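Biofilm-associated surface protein (Staphylococcus aureus, PDB 7C7U) is a cell wall-anchored surface protein that probably promotes biofilm formation through functional amyloid assembly, possibly modulated by calcium. Local coordinates at residues Asn157-Val169 with Ser181-Asp193. Sequence-based numbering, arbitrary orientation.
Sequences NLSNNKLNHQVFV and SESSGYFLTKADD. With CA (calcium ion), chain C.
Val167 and Ser183 exchange two backbone hydrogen bonds, N of each to O of the other, at a hydrogen-bonded pair of the antiparallel match between strands 163-169 and 183-187, whose axes run at 152°. Further along, His165 pairs with Gly185, where the return bond from Gly185 N is weak. The His165 ring lies over the backbone of this glycine: with CG wedged between backbone N and carbonyl carbon (chi1 51°), the imidazole folds over the neighbouring strand, Gly185 C lying 3.5 Å from its plane, over the ring centre. Its edge in turn points CD2 at the middle of the Phe187 face, a T-shaped pair with ring centroids 5.0 Å apart, and Phe37 and Pro39 pack on the same side of the sheet. On the face that carries Asn164 and Tyr186, Lys162, from the loop just before the strand, runs alongside Tyr186, CG over the phenol ring 3.9 Å from its centroid in a CH-pi contact. A bend at chi2 (-61°) carries the Lys162 side chain on, so that Lys162 NZ meets Asp192 OD1 at 2.7 Å in a salt bridge; Ser159 O also accepts from NZ. Asp192 OD2 meanwhile accepts from Thr189 N through its anti lone pair, and also from a water that donates to Leu158 O and accepts from Thr189 OG1. At the far end Ser181 OG accepts Val169 N at 2.9 Å and bonds Val178 O. Lys162 O binds calcium with Asn161 OD1, Asn164 OD1, two waters and Asp77. One lysine thus joins the metal loop to the turn at 189-192, and the nearby ammonium probably favours a charged Asp192 carboxylate.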
loop_
_atom_site.group_PDB
_atom_site.type_symbol
_atom_site.label_atom_id
_atom_site.label_comp_id
_atom_site.label_asym_id
_atom_site.label_seq_id
_atom_site.Cartn_x
_atom_site.Cartn_y
_atom_site.Cartn_z
ATOM N N ASN A 157 -17.896 -20.647 0.833
ATOM C CA ASN A 157 -17.761 -21.139 2.200
ATOM C C ASN A 157 -17.528 -19.926 3.094
ATOM O O ASN A 157 -16.446 -19.328 3.089
ATOM C CB ASN A 157 -16.620 -22.151 2.294
ATOM C CG ASN A 157 -16.452 -22.736 3.705
ATOM O OD1 ASN A 157 -17.239 -22.465 4.610
ATOM N ND2 ASN A 157 -15.410 -23.542 3.887
ATOM N N LEU A 158 -18.580 -19.504 3.796
ATOM C CA LEU A 158 -18.473 -18.391 4.732
ATOM C C LEU A 158 -17.671 -18.747 5.966
ATOM O O LEU A 158 -17.454 -17.877 6.804
ATOM C CB LEU A 158 -19.872 -17.911 5.139
ATOM C CG LEU A 158 -20.716 -17.286 4.022
ATOM C CD1 LEU A 158 -22.142 -17.054 4.494
ATOM C CD2 LEU A 158 -20.104 -15.996 3.559
ATOM N N SER A 159 -17.241 -19.996 6.124
ATOM C CA SER A 159 -16.253 -20.287 7.151
ATOM C C SER A 159 -14.859 -19.826 6.732
ATOM O O SER A 159 -14.057 -19.436 7.590
ATOM C CB SER A 159 -16.254 -21.785 7.476
ATOM O OG SER A 159 -15.466 -22.070 8.626
ATOM N N ASN A 160 -14.566 -19.812 5.430
ATOM C CA ASN A 160 -13.238 -19.433 4.959
ATOM C C ASN A 160 -13.178 -18.021 4.398
ATOM O O ASN A 160 -12.211 -17.297 4.653
ATOM C CB ASN A 160 -12.762 -20.426 3.894
ATOM C CG ASN A 160 -12.541 -21.811 4.460
ATOM O OD1 ASN A 160 -12.945 -22.807 3.862
ATOM N ND2 ASN A 160 -11.906 -21.880 5.631
ATOM N N ASN A 161 -14.187 -17.605 3.652
ATOM C CA ASN A 161 -14.289 -16.257 3.108
ATOM C C ASN A 161 -15.371 -15.528 3.910
ATOM O O ASN A 161 -16.559 -15.747 3.679
ATOM C CB ASN A 161 -14.642 -16.327 1.629
ATOM C CG ASN A 161 -14.656 -14.972 0.956
ATOM O OD1 ASN A 161 -14.633 -13.924 1.614
ATOM N ND2 ASN A 161 -14.709 -14.987 -0.380
ATOM N N LYS A 162 -14.963 -14.634 4.814
ATOM C CA LYS A 162 -15.929 -13.944 5.671
ATOM C C LYS A 162 -16.572 -12.787 4.917
ATOM O O LYS A 162 -16.128 -12.391 3.846
ATOM C CB LYS A 162 -15.271 -13.405 6.944
ATOM C CG LYS A 162 -14.441 -14.402 7.729
ATOM C CD LYS A 162 -15.301 -15.547 8.192
ATOM C CE LYS A 162 -14.555 -16.418 9.198
ATOM N NZ LYS A 162 -15.359 -17.646 9.436
ATOM N N LEU A 163 -17.648 -12.242 5.477
ATOM C CA LEU A 163 -18.218 -11.001 4.954
ATOM C C LEU A 163 -17.540 -9.864 5.696
ATOM O O LEU A 163 -17.918 -9.540 6.827
ATOM C CB LEU A 163 -19.735 -10.972 5.111
ATOM C CG LEU A 163 -20.436 -12.172 4.468
ATOM C CD1 LEU A 163 -21.839 -12.339 5.040
ATOM C CD2 LEU A 163 -20.463 -12.026 2.951
ATOM N N ASN A 164 -16.522 -9.265 5.074
ATOM C CA ASN A 164 -15.644 -8.334 5.784
ATOM C C ASN A 164 -16.247 -6.935 5.860
ATOM O O ASN A 164 -17.073 -6.534 5.029
ATOM C CB ASN A 164 -14.265 -8.263 5.111
ATOM C CG ASN A 164 -13.711 -9.642 4.796
ATOM O OD1 ASN A 164 -13.904 -10.151 3.702
ATOM N ND2 ASN A 164 -13.070 -10.268 5.767
ATOM N N HIS A 165 -15.828 -6.190 6.885
ATOM C CA HIS A 165 -16.147 -4.775 6.961
ATOM C C HIS A 165 -14.928 -4.023 7.465
ATOM O O HIS A 165 -14.042 -4.585 8.114
ATOM C CB HIS A 165 -17.397 -4.474 7.843
ATOM C CG HIS A 165 -17.381 -5.080 9.218
ATOM N ND1 HIS A 165 -16.550 -4.638 10.223
ATOM C CD2 HIS A 165 -18.152 -6.052 9.772
ATOM C CE1 HIS A 165 -16.789 -5.319 11.329
ATOM N NE2 HIS A 165 -17.755 -6.188 11.083
ATOM N N GLN A 166 -14.874 -2.749 7.120
ATOM C CA GLN A 166 -13.831 -1.868 7.609
ATOM C C GLN A 166 -14.423 -0.484 7.801
ATOM O O GLN A 166 -15.285 -0.057 7.034
ATOM C CB GLN A 166 -12.648 -1.828 6.613
ATOM C CG GLN A 166 -11.443 -1.047 7.081
ATOM C CD GLN A 166 -10.432 -0.861 5.960
ATOM O OE1 GLN A 166 -10.808 -0.569 4.823
ATOM N NE2 GLN A 166 -9.153 -1.029 6.272
ATOM N N VAL A 167 -13.945 0.220 8.823
ATOM C CA VAL A 167 -14.369 1.581 9.096
ATOM C C VAL A 167 -13.117 2.388 9.433
ATOM O O VAL A 167 -12.158 1.868 10.017
ATOM C CB VAL A 167 -15.441 1.624 10.222
ATOM C CG1 VAL A 167 -14.853 1.220 11.573
ATOM C CG2 VAL A 167 -16.092 2.978 10.298
ATOM N N PHE A 168 -13.108 3.648 9.024
ATOM C CA PHE A 168 -11.988 4.527 9.333
ATOM C C PHE A 168 -12.398 5.961 9.036
ATOM O O PHE A 168 -13.409 6.224 8.374
ATOM C CB PHE A 168 -10.731 4.153 8.529
ATOM C CG PHE A 168 -10.964 4.039 7.045
ATOM C CD1 PHE A 168 -11.441 2.851 6.495
ATOM C CD2 PHE A 168 -10.667 5.098 6.186
ATOM C CE1 PHE A 168 -11.652 2.726 5.125
ATOM C CE2 PHE A 168 -10.860 4.977 4.806
ATOM C CZ PHE A 168 -11.359 3.790 4.279
ATOM N N VAL A 169 -11.589 6.882 9.542
ATOM C CA VAL A 169 -11.672 8.289 9.185
ATOM C C VAL A 169 -10.737 8.527 8.002
ATOM O O VAL A 169 -9.573 8.111 8.027
ATOM C CB VAL A 169 -11.299 9.183 10.382
ATOM C CG1 VAL A 169 -11.233 10.650 9.971
ATOM C CG2 VAL A 169 -12.302 8.993 11.514
ATOM N N SER A 181 -7.483 5.684 13.497
ATOM C CA SER A 181 -8.935 5.576 13.443
ATOM C C SER A 181 -9.420 4.220 12.943
ATOM O O SER A 181 -10.612 3.919 13.081
ATOM C CB SER A 181 -9.508 6.661 12.533
ATOM O OG SER A 181 -9.274 6.341 11.179
ATOM N N GLU A 182 -8.526 3.406 12.393
ATOM C CA GLU A 182 -8.914 2.266 11.578
ATOM C C GLU A 182 -9.401 1.099 12.426
ATOM O O GLU A 182 -8.787 0.718 13.430
ATOM C CB GLU A 182 -7.740 1.825 10.704
ATOM C CG GLU A 182 -8.096 0.717 9.729
ATOM C CD GLU A 182 -6.915 -0.174 9.388
ATOM O OE1 GLU A 182 -5.762 0.321 9.393
ATOM O OE2 GLU A 182 -7.149 -1.375 9.112
ATOM N N SER A 183 -10.505 0.509 11.993
ATOM C CA SER A 183 -11.000 -0.699 12.611
ATOM C C SER A 183 -11.587 -1.574 11.522
ATOM O O SER A 183 -12.006 -1.079 10.480
ATOM C CB SER A 183 -12.068 -0.374 13.652
ATOM O OG SER A 183 -12.178 -1.404 14.598
ATOM N N SER A 184 -11.620 -2.877 11.769
ATOM C CA SER A 184 -12.137 -3.811 10.770
ATOM C C SER A 184 -12.840 -4.948 11.504
ATOM O O SER A 184 -13.033 -4.891 12.722
ATOM C CB SER A 184 -11.025 -4.318 9.840
ATOM O OG SER A 184 -9.978 -4.993 10.545
ATOM N N GLY A 185 -13.229 -5.975 10.753
ATOM C CA GLY A 185 -13.919 -7.134 11.293
ATOM C C GLY A 185 -14.687 -7.880 10.209
ATOM O O GLY A 185 -14.439 -7.712 9.013
ATOM N N TYR A 186 -15.624 -8.716 10.653
ATOM C CA TYR A 186 -16.480 -9.400 9.709
ATOM C C TYR A 186 -17.798 -9.698 10.395
ATOM O O TYR A 186 -17.843 -9.854 11.617
ATOM C CB TYR A 186 -15.847 -10.689 9.165
ATOM C CG TYR A 186 -15.388 -11.688 10.212
ATOM C CD1 TYR A 186 -16.227 -12.723 10.632
ATOM C CD2 TYR A 186 -14.114 -11.631 10.746
ATOM C CE1 TYR A 186 -15.802 -13.651 11.571
ATOM C CE2 TYR A 186 -13.677 -12.562 11.678
ATOM C CZ TYR A 186 -14.538 -13.564 12.091
ATOM O OH TYR A 186 -14.124 -14.487 13.023
ATOM N N PHE A 187 -18.863 -9.748 9.592
ATOM C CA PHE A 187 -20.197 -10.075 10.087
ATOM C C PHE A 187 -20.258 -11.533 10.494
ATOM O O PHE A 187 -19.699 -12.404 9.823
ATOM C CB PHE A 187 -21.244 -9.818 9.015
ATOM C CG PHE A 187 -21.390 -8.382 8.637
ATOM C CD1 PHE A 187 -22.187 -7.529 9.392
ATOM C CD2 PHE A 187 -20.756 -7.886 7.498
ATOM C CE1 PHE A 187 -22.335 -6.200 9.022
ATOM C CE2 PHE A 187 -20.904 -6.568 7.124
ATOM C CZ PHE A 187 -21.680 -5.713 7.896
ATOM N N LEU A 188 -20.946 -11.806 11.595
ATOM C CA LEU A 188 -21.082 -13.171 12.068
ATOM C C LEU A 188 -22.271 -13.819 11.374
ATOM O O LEU A 188 -23.343 -13.212 11.274
ATOM C CB LEU A 188 -21.253 -13.216 13.587
ATOM C CG LEU A 188 -20.101 -12.630 14.397
ATOM C CD1 LEU A 188 -20.300 -12.784 15.891
ATOM C CD2 LEU A 188 -18.767 -13.239 13.956
ATOM N N THR A 189 -22.062 -15.020 10.855
ATOM C CA THR A 189 -23.117 -15.823 10.247
ATOM C C THR A 189 -23.201 -17.154 10.970
ATOM O O THR A 189 -22.403 -17.448 11.870
ATOM C CB THR A 189 -22.861 -16.074 8.754
ATOM O OG1 THR A 189 -21.778 -17.005 8.608
ATOM C CG2 THR A 189 -22.570 -14.783 8.007
ATOM N N LYS A 190 -24.132 -18.001 10.507
ATOM C CA LYS A 190 -24.198 -19.351 11.048
ATOM C C LYS A 190 -22.896 -20.113 10.866
ATOM O O LYS A 190 -22.638 -21.048 11.630
ATOM C CB LYS A 190 -25.357 -20.132 10.401
ATOM C CG LYS A 190 -26.735 -19.582 10.769
ATOM C CD LYS A 190 -27.867 -20.286 10.013
ATOM C CE LYS A 190 -29.198 -20.026 10.720
ATOM N NZ LYS A 190 -30.367 -20.523 9.941
ATOM N N ALA A 191 -22.050 -19.715 9.897
ATOM C CA ALA A 191 -20.767 -20.388 9.718
ATOM C C ALA A 191 -19.843 -20.161 10.908
ATOM O O ALA A 191 -19.003 -21.013 11.219
ATOM C CB ALA A 191 -20.093 -19.903 8.424
ATOM N N ASP A 192 -19.999 -19.037 11.595
ATOM C CA ASP A 192 -19.156 -18.687 12.739
ATOM C C ASP A 192 -19.734 -19.276 14.026
ATOM O O ASP A 192 -20.027 -18.585 14.999
ATOM C CB ASP A 192 -19.016 -17.169 12.803
ATOM C CG ASP A 192 -18.499 -16.608 11.489
ATOM O OD1 ASP A 192 -17.381 -16.997 11.139
ATOM O OD2 ASP A 192 -19.202 -15.835 10.788
ATOM N N ASP A 193 -19.849 -20.606 14.029
ATOM C CA ASP A 193 -20.693 -21.240 15.036
ATOM C C ASP A 193 -20.090 -21.140 16.432
ATOM O O ASP A 193 -20.833 -20.988 17.410
ATOM C CB ASP A 193 -20.988 -22.695 14.642
ATOM C CG ASP A 193 -19.737 -23.493 14.337
ATOM O OD1 ASP A 193 -18.691 -22.889 14.022
ATOM O OD2 ASP A 193 -19.812 -24.741 14.379
HETATM CA CA CA C . -15.007 -11.650 1.954
HETATM O O HOH W 1 -19.180 -16.238 8.235
HETATM O O HOH W 2 -15.947 -20.189 10.608
HETATM O O HOH W 3 -18.791 -13.373 7.633
HETATM O O HOH W 4 -18.773 -7.661 13.412
HETATM O O HOH W 5 -16.736 -12.155 0.381
HETATM O O HOH W 6 -12.610 -11.804 1.798
#